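Local structure of phosphoinositide 3-kinase adapter protein 1 (5FOR) at residues D110-P113 with H117-E120. The protein links B-cell receptor and Toll-like receptor signalling to phosphoinositide 3-kinase by docking its regulatory subunit, the part described here being its TIR domain. Numbering follows the deposited sequence.
Sequences DFFP and HWQE
One face of the Phe-112 ring receives the far rim of the Trp-118 indole: atom CH2 of the tryptophan sits 4.0 Å above the phenyl plane, displaced toward the ring's rim. The two planes are inclined at 54°, with 5.5 Å between the centroids of the phenyl and the six-membered indole ring, so the rings meet obliquely. On the phenylalanine side, the closest atoms are CB and the ring carbon attached to it, CG: CB of Phe-112 lies 3.9 Å from CZ2 of Trp-118, and CG of Phe-112 is 4.0 Å from both CZ2 and CH2 of that indole. Trp-118 carries its CG anti to its own carbonyl carbon (chi1 -55°), and with chi2 near 0° the indole reaches toward the loop, its benzo edge (CZ2, CH2) leading. Neighbours extend the aromatic cluster: Phe-76 meets Phe-112 edge-to-face, Phe-89 meets it too, and the indole of Trp-118 meets that of Trp-115. Phe-112 also rests on Leu-82 and Leu-85 of helix 82-88, whereas Trp-118, just before strand 119-121, one of the two edge strands of the parallel TIR-domain sheet, packs on Val-95 and Arg-97 of the neighbouring strand 95-99. No hydrogen bond crosses between residues 110-113 and 117-120; the contact is apolar and non-directional, and van der Waals packing of buried carbon on buried carbon sets the loop against the residue that leads into strand 119-121.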
ATOM      1  N   ASP A 110       3.269 -15.672   6.859  1.00 53.84           N
ATOM      2  CA  ASP A 110       2.487 -16.751   6.250  1.00 55.80           C
ATOM      3  C   ASP A 110       1.717 -16.280   5.029  1.00 57.22           C
ATOM      4  O   ASP A 110       1.411 -17.076   4.147  1.00 61.79           O
ATOM      5  CB  ASP A 110       1.507 -17.343   7.255  1.00 64.55           C
ATOM      6  CG  ASP A 110       2.198 -18.092   8.363  1.00 71.78           C
ATOM      7  OD1 ASP A 110       3.362 -18.492   8.163  1.00 71.72           O
ATOM      8  OD2 ASP A 110       1.585 -18.268   9.436  1.00 79.00           O
ATOM      9  N   PHE A 111       1.390 -14.989   4.981  1.00 53.13           N
ATOM     10  CA  PHE A 111       0.664 -14.440   3.843  1.00 45.17           C
ATOM     11  C   PHE A 111       1.621 -13.862   2.817  1.00 44.13           C
ATOM     12  O   PHE A 111       1.434 -14.046   1.627  1.00 48.60           O
ATOM     13  CB  PHE A 111      -0.346 -13.392   4.314  1.00 52.94           C
ATOM     14  CG  PHE A 111      -1.401 -13.955   5.218  1.00 59.48           C
ATOM     15  CD1 PHE A 111      -1.156 -14.116   6.572  1.00 64.08           C
ATOM     16  CD2 PHE A 111      -2.626 -14.359   4.713  1.00 57.16           C
ATOM     17  CE1 PHE A 111      -2.132 -14.658   7.413  1.00 67.78           C
ATOM     18  CE2 PHE A 111      -3.600 -14.890   5.548  1.00 53.76           C
ATOM     19  CZ  PHE A 111      -3.353 -15.045   6.898  1.00 55.69           C
ATOM     20  N   PHE A 112       2.657 -13.178   3.281  1.00 47.83           N
ATOM     21  CA  PHE A 112       3.638 -12.617   2.372  1.00 37.94           C
ATOM     22  C   PHE A 112       5.024 -12.986   2.868  1.00 51.53           C
ATOM     23  O   PHE A 112       5.459 -12.537   3.928  1.00 57.04           O
ATOM     24  CB  PHE A 112       3.469 -11.096   2.229  1.00 36.44           C
ATOM     25  CG  PHE A 112       2.076 -10.686   1.881  1.00 40.82           C
ATOM     26  CD1 PHE A 112       1.674 -10.608   0.556  1.00 40.40           C
ATOM     27  CD2 PHE A 112       1.152 -10.375   2.876  1.00 40.66           C
ATOM     28  CE1 PHE A 112       0.383 -10.235   0.236  1.00 31.40           C
ATOM     29  CE2 PHE A 112      -0.151 -10.004   2.548  1.00 40.72           C
ATOM     30  CZ  PHE A 112      -0.529  -9.936   1.235  1.00 31.44           C
ATOM     31  N   PRO A 113       5.706 -13.847   2.107  1.00 55.59           N
ATOM     32  CA  PRO A 113       6.973 -14.423   2.574  1.00 60.07           C
ATOM     33  C   PRO A 113       8.094 -13.392   2.694  1.00 45.79           C
ATOM     34  O   PRO A 113       8.890 -13.516   3.606  1.00 46.57           O
ATOM     35  CB  PRO A 113       7.295 -15.482   1.503  1.00 61.65           C
ATOM     36  CG  PRO A 113       5.975 -15.805   0.883  1.00 51.80           C
ATOM     37  CD  PRO A 113       5.216 -14.500   0.878  1.00 45.05           C
ATOM     38  N   HIS A 117      10.910  -7.655   4.495  1.00 46.31           N
ATOM     39  CA  HIS A 117      11.782  -6.815   3.705  1.00 44.58           C
ATOM     40  C   HIS A 117      11.133  -5.565   3.185  1.00 43.99           C
ATOM     41  O   HIS A 117      11.796  -4.757   2.548  1.00 51.76           O
ATOM     42  CB  HIS A 117      12.364  -7.624   2.571  1.00 36.93           C
ATOM     43  CG  HIS A 117      13.200  -8.745   3.066  1.00 49.20           C
ATOM     44  ND1 HIS A 117      12.821 -10.063   2.973  1.00 50.31           N
ATOM     45  CD2 HIS A 117      14.361  -8.736   3.773  1.00 44.83           C
ATOM     46  CE1 HIS A 117      13.737 -10.826   3.540  1.00 46.49           C
ATOM     47  NE2 HIS A 117      14.673 -10.035   4.045  1.00 47.34           N
ATOM     48  N   TRP A 118       9.841  -5.407   3.462  1.00 37.68           N
ATOM     49  CA  TRP A 118       9.175  -4.164   3.138  1.00 40.47           C
ATOM     50  C   TRP A 118       9.712  -3.070   4.058  1.00 35.51           C
ATOM     51  O   TRP A 118      10.171  -3.287   5.180  1.00 52.69           O
ATOM     52  CB  TRP A 118       7.645  -4.250   3.270  1.00 32.51           C
ATOM     53  CG  TRP A 118       7.008  -5.345   2.489  1.00 42.98           C
ATOM     54  CD1 TRP A 118       7.641  -6.261   1.712  1.00 32.41           C
ATOM     55  CD2 TRP A 118       5.605  -5.677   2.444  1.00 31.69           C
ATOM     56  NE1 TRP A 118       6.729  -7.131   1.171  1.00 44.50           N
ATOM     57  CE2 TRP A 118       5.476  -6.784   1.589  1.00 36.89           C
ATOM     58  CE3 TRP A 118       4.461  -5.110   2.995  1.00 35.68           C
ATOM     59  CZ2 TRP A 118       4.231  -7.349   1.284  1.00 33.27           C
ATOM     60  CZ3 TRP A 118       3.229  -5.673   2.701  1.00 35.06           C
ATOM     61  CH2 TRP A 118       3.122  -6.781   1.847  1.00 35.59           C
ATOM     62  N   GLN A 119       9.704  -1.894   3.499  1.00 35.20           N
ATOM     63  CA  GLN A 119       9.725  -0.647   4.215  1.00 41.34           C
ATOM     64  C   GLN A 119       8.462  -0.445   5.048  1.00 46.26           C
ATOM     65  O   GLN A 119       7.336  -0.526   4.544  1.00 41.93           O
ATOM     66  CB  GLN A 119      10.002   0.354   3.116  1.00 53.25           C
ATOM     67  CG  GLN A 119      10.158   1.816   3.172  1.00 72.81           C
ATOM     68  CD  GLN A 119      11.311   2.261   2.314  1.00 49.58           C
ATOM     69  OE1 GLN A 119      11.243   3.243   1.605  1.00 78.08           O
ATOM     70  NE2 GLN A 119      12.433   1.847   2.758  1.00 70.47           N
ATOM     71  N   GLU A 120       8.660  -0.244   6.353  1.00 33.94           N
ATOM     72  CA  GLU A 120       7.528  -0.089   7.269  1.00 50.15           C
ATOM     73  C   GLU A 120       7.404   1.320   7.841  1.00 47.73           C
ATOM     74  O   GLU A 120       8.381   1.920   8.264  1.00 48.15           O
ATOM     75  CB  GLU A 120       7.612  -1.095   8.427  1.00 34.36           C
ATOM     76  CG  GLU A 120       6.360  -1.120   9.326  1.00 53.37           C
ATOM     77  CD  GLU A 120       6.402  -2.251  10.386  1.00 68.50           C
ATOM     78  OE1 GLU A 120       5.946  -3.396  10.102  1.00 59.46           O
ATOM     79  OE2 GLU A 120       6.904  -1.993  11.505  1.00 76.68           O
TER